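Side-chain contacts in saposin-like protein (Necator americanus, PDB 3S63), which probably binds lipids and interacts with membranes, as other helical, disulfide-stabilised members of the saposin-like family do: residues C10-R15 and K40-Y45; S57-R62 and L76-C81. All coordinates share one frame; numbering follows the deposited sequence.

How the contacts relate
Two contacts show two ways of packing in one small saposin fold. Contact 1 sets helix 3-20 against the loop joining helices 28-39 and 46-65; contact 2 sets helix 46-65 against the end of helix 71-77. Both are partly buried, on opposite sides of the chain's centre: two of four touching residues are buried in contact 1, one in contact 2, where another is exposed. Polar-tipped rings reach the helix in contact 1, whereas contact 2 is aliphatic chains and a thioether. They meet inside the fold: Cys10 SG lies 3.5 Å from Met78 CE. Disulfide Cys10-Cys75 ties helix 3-20 to helix 71-77, and Cys7-Cys81 ties it to the segment after that helix.

Contact 1: C10-R15 and K40-Y45; sequences CQIALR and KRHFNY
Cys10 and Tyr45 mark the closest approach of the two backbones, with their CA atoms 9.3 Å apart: 10-15 is regular helix, while 40-45 is an irregular connection folded by a turn in which Tyr45 N bonds to His42 O at 3.0 Å. Two side chains from the loop, Tyr45 and His42, span the gap. Tyr45 extends with CG anti to its own N (chi1 -175°), which carries the phenol to the helix; its OH ends 3.6 Å from Cys10 CA and 4.1 Å from Cys10 CB. This is packing against the helix backbone, with no hydrogen bond across the contact. Cys10 turns its sulfur elsewhere, into its disulfide. Further along, the branch methyl CG2 of Ile12 comes obliquely to the His42 ring, 4.3 Å from NE2. On the loop's own side, Arg41 CB sits over one face of that imidazole, 4.0 Å from the ring plane and nearer its edge than its middle, and ND1 makes a weak hydrogen bond to Glu38 O. Ala13 points its methyl toward the loop as well and packs on Glu38. The contact thus sits where helix 3-20 passes the connection from helix 28-39 to helix 46-65, with Tyr45 also resting on Leu52 of the latter and on Leu1.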
loop_
_atom_site.group_PDB
_atom_site.type_symbol
_atom_site.label_atom_id
_atom_site.label_comp_id
_atom_site.label_asym_id
_atom_site.label_seq_id
_atom_site.Cartn_x
_atom_site.Cartn_y
_atom_site.Cartn_z
ATOM N N CYS A 10 -3.521 3.406 -3.811
ATOM C CA CYS A 10 -2.578 2.372 -3.444
ATOM C C CYS A 10 -1.334 3.055 -2.889
ATOM O O CYS A 10 -0.808 2.662 -1.854
ATOM C CB CYS A 10 -2.212 1.521 -4.658
ATOM S SG CYS A 10 -1.212 0.066 -4.255
ATOM N N GLN A 11 -0.891 4.091 -3.593
ATOM C CA GLN A 11 0.352 4.776 -3.292
ATOM C C GLN A 11 0.292 5.548 -1.975
ATOM O O GLN A 11 1.171 5.425 -1.133
ATOM C CB GLN A 11 0.709 5.730 -4.432
ATOM C CG GLN A 11 1.061 5.045 -5.717
ATOM C CD GLN A 11 1.569 6.014 -6.758
ATOM O OE1 GLN A 11 2.754 6.336 -6.787
ATOM N NE2 GLN A 11 0.679 6.485 -7.621
ATOM N N ILE A 12 -0.739 6.365 -1.823
ATOM C CA ILE A 12 -0.969 7.105 -0.603
ATOM C C ILE A 12 -0.977 6.193 0.625
ATOM O O ILE A 12 -0.399 6.519 1.656
ATOM C CB ILE A 12 -2.312 7.842 -0.699
ATOM C CG1 ILE A 12 -2.286 8.799 -1.896
ATOM C CG2 ILE A 12 -2.623 8.571 0.588
ATOM C CD1 ILE A 12 -3.627 9.457 -2.172
ATOM N N ALA A 13 -1.645 5.052 0.508
ATOM C CA ALA A 13 -1.805 4.143 1.624
ATOM C C ALA A 13 -0.487 3.520 2.027
ATOM O O ALA A 13 -0.165 3.457 3.205
ATOM C CB ALA A 13 -2.827 3.060 1.292
ATOM N N LEU A 14 0.276 3.046 1.055
ATOM C CA LEU A 14 1.524 2.352 1.348
ATOM C C LEU A 14 2.599 3.308 1.843
ATOM O O LEU A 14 3.487 2.932 2.607
ATOM C CB LEU A 14 2.034 1.628 0.104
ATOM C CG LEU A 14 1.194 0.460 -0.379
ATOM C CD1 LEU A 14 2.034 -0.405 -1.268
ATOM C CD2 LEU A 14 0.690 -0.327 0.810
ATOM N N ARG A 15 2.525 4.547 1.379
ATOM C CA ARG A 15 3.532 5.546 1.692
ATOM C C ARG A 15 3.308 6.073 3.091
ATOM O O ARG A 15 4.251 6.288 3.847
ATOM C CB ARG A 15 3.430 6.686 0.690
ATOM C CG ARG A 15 4.362 7.835 0.951
ATOM C CD ARG A 15 3.571 9.123 1.044
ATOM N NE ARG A 15 3.466 9.809 -0.239
ATOM C CZ ARG A 15 2.375 10.447 -0.653
ATOM N NH1 ARG A 15 1.283 10.465 0.109
ATOM N NH2 ARG A 15 2.374 11.057 -1.831
ATOM N N LYS A 40 -8.973 2.186 6.533
ATOM C CA LYS A 40 -10.213 2.728 7.068
ATOM C C LYS A 40 -10.265 4.254 7.119
ATOM O O LYS A 40 -11.271 4.808 7.520
ATOM C CB LYS A 40 -10.495 2.127 8.446
ATOM C CG LYS A 40 -10.476 0.604 8.432
ATOM C CD LYS A 40 -10.670 -0.009 9.801
ATOM C CE LYS A 40 -10.360 -1.511 9.767
ATOM N NZ LYS A 40 -10.464 -2.154 11.115
ATOM N N ARG A 41 -9.200 4.933 6.708
ATOM C CA ARG A 41 -9.238 6.388 6.580
ATOM C C ARG A 41 -9.893 6.818 5.261
ATOM O O ARG A 41 -10.144 8.000 5.051
ATOM C CB ARG A 41 -7.824 6.988 6.654
ATOM C CG ARG A 41 -7.171 7.007 8.048
ATOM C CD ARG A 41 -5.759 7.673 8.019
ATOM N NE ARG A 41 -5.724 8.923 7.248
ATOM C CZ ARG A 41 -5.169 9.065 6.040
ATOM N NH1 ARG A 41 -4.566 8.042 5.451
ATOM N NH2 ARG A 41 -5.201 10.240 5.417
ATOM N N HIS A 42 -10.154 5.867 4.367
ATOM C CA HIS A 42 -10.685 6.192 3.039
ATOM C C HIS A 42 -12.035 5.525 2.756
ATOM O O HIS A 42 -12.089 4.340 2.417
ATOM C CB HIS A 42 -9.687 5.789 1.949
ATOM C CG HIS A 42 -8.293 6.273 2.193
ATOM N ND1 HIS A 42 -7.360 5.538 2.894
ATOM C CD2 HIS A 42 -7.667 7.416 1.822
ATOM C CE1 HIS A 42 -6.221 6.207 2.945
ATOM N NE2 HIS A 42 -6.380 7.350 2.304
ATOM N N PHE A 43 -13.114 6.297 2.863
ATOM C CA PHE A 43 -14.474 5.757 2.764
ATOM C C PHE A 43 -14.659 4.796 1.593
ATOM O O PHE A 43 -15.033 3.639 1.781
ATOM C CB PHE A 43 -15.510 6.890 2.697
ATOM N N ASN A 44 -14.385 5.278 0.388
ATOM C CA ASN A 44 -14.668 4.521 -0.824
ATOM C C ASN A 44 -13.671 3.414 -1.107
ATOM O O ASN A 44 -13.864 2.599 -2.006
ATOM C CB ASN A 44 -14.713 5.469 -2.019
ATOM C CG ASN A 44 -15.868 6.446 -1.942
ATOM O OD1 ASN A 44 -16.953 6.098 -1.469
ATOM N ND2 ASN A 44 -15.644 7.678 -2.406
ATOM N N TYR A 45 -12.598 3.375 -0.341
ATOM C CA TYR A 45 -11.492 2.500 -0.673
ATOM C C TYR A 45 -11.363 1.397 0.362
ATOM O O TYR A 45 -10.698 0.397 0.117
ATOM C CB TYR A 45 -10.219 3.337 -0.742
ATOM C CG TYR A 45 -8.984 2.614 -1.183
ATOM C CD1 TYR A 45 -7.793 2.743 -0.478
ATOM C CD2 TYR A 45 -8.994 1.812 -2.320
ATOM C CE1 TYR A 45 -6.640 2.084 -0.902
ATOM C CE2 TYR A 45 -7.859 1.151 -2.739
ATOM C CZ TYR A 45 -6.686 1.291 -2.033
ATOM O OH TYR A 45 -5.569 0.626 -2.452
#

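Contact 2: S57-R62 and L76-C81; sequences SDLIFR and LIMREC
Leu59, Ile60, Ile77 and Met78 form a small, partly buried apolar contact between two consecutive helical regions of the saposin fold, the kinked helix 46-65 and the C-terminal end of helix 71-77 with the turn that follows. The CA atoms of Leu59 and Met78, 8.9 Å apart, are the nearest pair, and side chains fill the interval. Leu59 is the central piece. A chi1 of 172° swings the leucine away from its amide nitrogen and out from the helix, so that both methyls go across: CD2 lies 3.6 Å from Met78 CG and 4.0 Å from Ile77 CG2, while CD1 is 4.1 Å from that same Ile77 methyl. The leucine therefore meets its two neighbours at a slant, with one branch shared between them. Met78 reaches deeper. Its extended chi2 (-162°) carries SD to 4.2 Å from Ile60 CG1, and the bend at chi3 (-68°) turns the terminal methyl. Ile60 is the buried, inner end of the contact and Ile77 the exposed, outer one. Just after Met78, Arg79 takes a positive phi in a Schellman motif, which turns the backbone away from the helix. On its flanks Leu59 also packs on Val74, and Met78 on Leu52 and Asn56. No hydrogen bond or salt bridge crosses between 57-62 and 76-81, so the fit of these two segments probably rests on dispersion and shape; the polar tie lies beside them, in the salt bridge from Glu80 to Arg48 of helix 46-65.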
loop_
_atom_site.group_PDB
_atom_site.type_symbol
_atom_site.label_atom_id
_atom_site.label_comp_id
_atom_site.label_asym_id
_atom_site.label_seq_id
_atom_site.Cartn_x
_atom_site.Cartn_y
_atom_site.Cartn_z
ATOM N N SER A 57 0.095 -8.808 1.808
ATOM C CA SER A 57 0.872 -8.217 2.904
ATOM C C SER A 57 2.316 -8.708 2.910
ATOM O O SER A 57 3.202 -7.995 3.354
ATOM C CB SER A 57 0.202 -8.416 4.279
ATOM O OG SER A 57 0.209 -9.766 4.728
ATOM N N ASP A 58 2.545 -9.921 2.412
ATOM C CA ASP A 58 3.893 -10.473 2.332
ATOM C C ASP A 58 4.731 -9.730 1.307
ATOM O O ASP A 58 5.884 -9.410 1.558
ATOM C CB ASP A 58 3.870 -11.982 2.046
ATOM C CG ASP A 58 3.079 -12.353 0.774
ATOM O OD1 ASP A 58 2.479 -11.473 0.119
ATOM O OD2 ASP A 58 3.055 -13.555 0.433
ATOM N N LEU A 59 4.146 -9.436 0.156
ATOM C CA LEU A 59 4.847 -8.668 -0.859
ATOM C C LEU A 59 5.098 -7.245 -0.369
ATOM O O LEU A 59 6.196 -6.722 -0.522
ATOM C CB LEU A 59 4.056 -8.644 -2.156
ATOM C CG LEU A 59 4.600 -7.708 -3.237
ATOM C CD1 LEU A 59 5.602 -8.434 -4.136
ATOM C CD2 LEU A 59 3.444 -7.128 -4.054
ATOM N N ILE A 60 4.091 -6.615 0.233
ATOM C CA ILE A 60 4.274 -5.273 0.790
ATOM C C ILE A 60 5.305 -5.236 1.920
ATOM O O ILE A 60 6.076 -4.299 2.018
ATOM C CB ILE A 60 2.949 -4.683 1.284
ATOM C CG1 ILE A 60 1.934 -4.714 0.156
ATOM C CG2 ILE A 60 3.145 -3.262 1.779
ATOM C CD1 ILE A 60 0.504 -4.570 0.636
ATOM N N PHE A 61 5.323 -6.259 2.764
ATOM C CA PHE A 61 6.271 -6.324 3.862
ATOM C C PHE A 61 7.671 -6.418 3.311
ATOM O O PHE A 61 8.541 -5.637 3.679
ATOM C CB PHE A 61 5.979 -7.524 4.751
ATOM C CG PHE A 61 6.958 -7.708 5.883
ATOM C CD1 PHE A 61 6.894 -6.905 7.021
ATOM C CD2 PHE A 61 7.913 -8.715 5.835
ATOM C CE1 PHE A 61 7.792 -7.089 8.089
ATOM C CE2 PHE A 61 8.808 -8.914 6.896
ATOM C CZ PHE A 61 8.748 -8.096 8.023
ATOM N N ARG A 62 7.883 -7.371 2.411
ATOM C CA ARG A 62 9.193 -7.565 1.796
ATOM C C ARG A 62 9.715 -6.301 1.136
ATOM O O ARG A 62 10.854 -5.919 1.364
ATOM C CB ARG A 62 9.134 -8.674 0.761
ATOM C CG ARG A 62 10.451 -8.969 0.101
ATOM C CD ARG A 62 10.248 -9.966 -1.014
ATOM N NE ARG A 62 9.657 -9.335 -2.191
ATOM C CZ ARG A 62 9.157 -9.990 -3.233
ATOM N NH1 ARG A 62 9.146 -11.316 -3.272
ATOM N NH2 ARG A 62 8.659 -9.310 -4.238
ATOM N N LEU A 76 2.299 -1.500 -8.911
ATOM C CA LEU A 76 2.360 -2.001 -10.268
ATOM C C LEU A 76 2.379 -3.524 -10.257
ATOM O O LEU A 76 1.780 -4.168 -11.118
ATOM C CB LEU A 76 3.622 -1.465 -10.957
ATOM C CG LEU A 76 3.622 0.001 -11.411
ATOM C CD1 LEU A 76 4.997 0.466 -11.838
ATOM C CD2 LEU A 76 2.614 0.235 -12.526
ATOM N N ILE A 77 3.088 -4.095 -9.286
ATOM C CA ILE A 77 3.219 -5.550 -9.152
ATOM C C ILE A 77 1.894 -6.176 -8.754
ATOM O O ILE A 77 1.602 -7.328 -9.091
ATOM C CB ILE A 77 4.264 -5.924 -8.091
ATOM C CG1 ILE A 77 5.638 -5.369 -8.461
ATOM C CG2 ILE A 77 4.360 -7.410 -7.937
ATOM C CD1 ILE A 77 6.650 -5.456 -7.313
ATOM N N MET A 78 1.100 -5.401 -8.026
ATOM C CA MET A 78 -0.214 -5.823 -7.577
ATOM C C MET A 78 -1.237 -5.473 -8.633
ATOM O O MET A 78 -2.405 -5.827 -8.520
ATOM C CB MET A 78 -0.550 -5.122 -6.269
ATOM C CG MET A 78 0.458 -5.410 -5.176
ATOM S SD MET A 78 -0.128 -5.044 -3.529
ATOM C CE MET A 78 -0.250 -3.259 -3.582
ATOM N N ARG A 79 -0.776 -4.774 -9.663
ATOM C CA ARG A 79 -1.607 -4.384 -10.798
ATOM C C ARG A 79 -2.718 -3.411 -10.388
ATOM O O ARG A 79 -3.751 -3.312 -11.055
ATOM C CB ARG A 79 -2.161 -5.625 -11.560
ATOM N N GLU A 80 -2.483 -2.682 -9.295
ATOM C CA GLU A 80 -3.362 -1.584 -8.879
ATOM C C GLU A 80 -2.908 -0.294 -9.543
ATOM O O GLU A 80 -3.544 0.754 -9.411
ATOM C CB GLU A 80 -3.360 -1.420 -7.365
ATOM C CG GLU A 80 -4.078 -2.543 -6.622
ATOM C CD GLU A 80 -5.576 -2.569 -6.903
ATOM O OE1 GLU A 80 -6.289 -1.655 -6.430
ATOM O OE2 GLU A 80 -6.034 -3.502 -7.600
ATOM N N CYS A 81 -1.784 -0.392 -10.244
ATOM C CA CYS A 81 -1.277 0.662 -11.105
ATOM C C CYS A 81 -0.876 -0.019 -12.393
ATOM O O CYS A 81 -0.396 -1.150 -12.372
ATOM C CB CYS A 81 -0.063 1.354 -10.476
ATOM S SG CYS A 81 -0.473 2.631 -9.257
#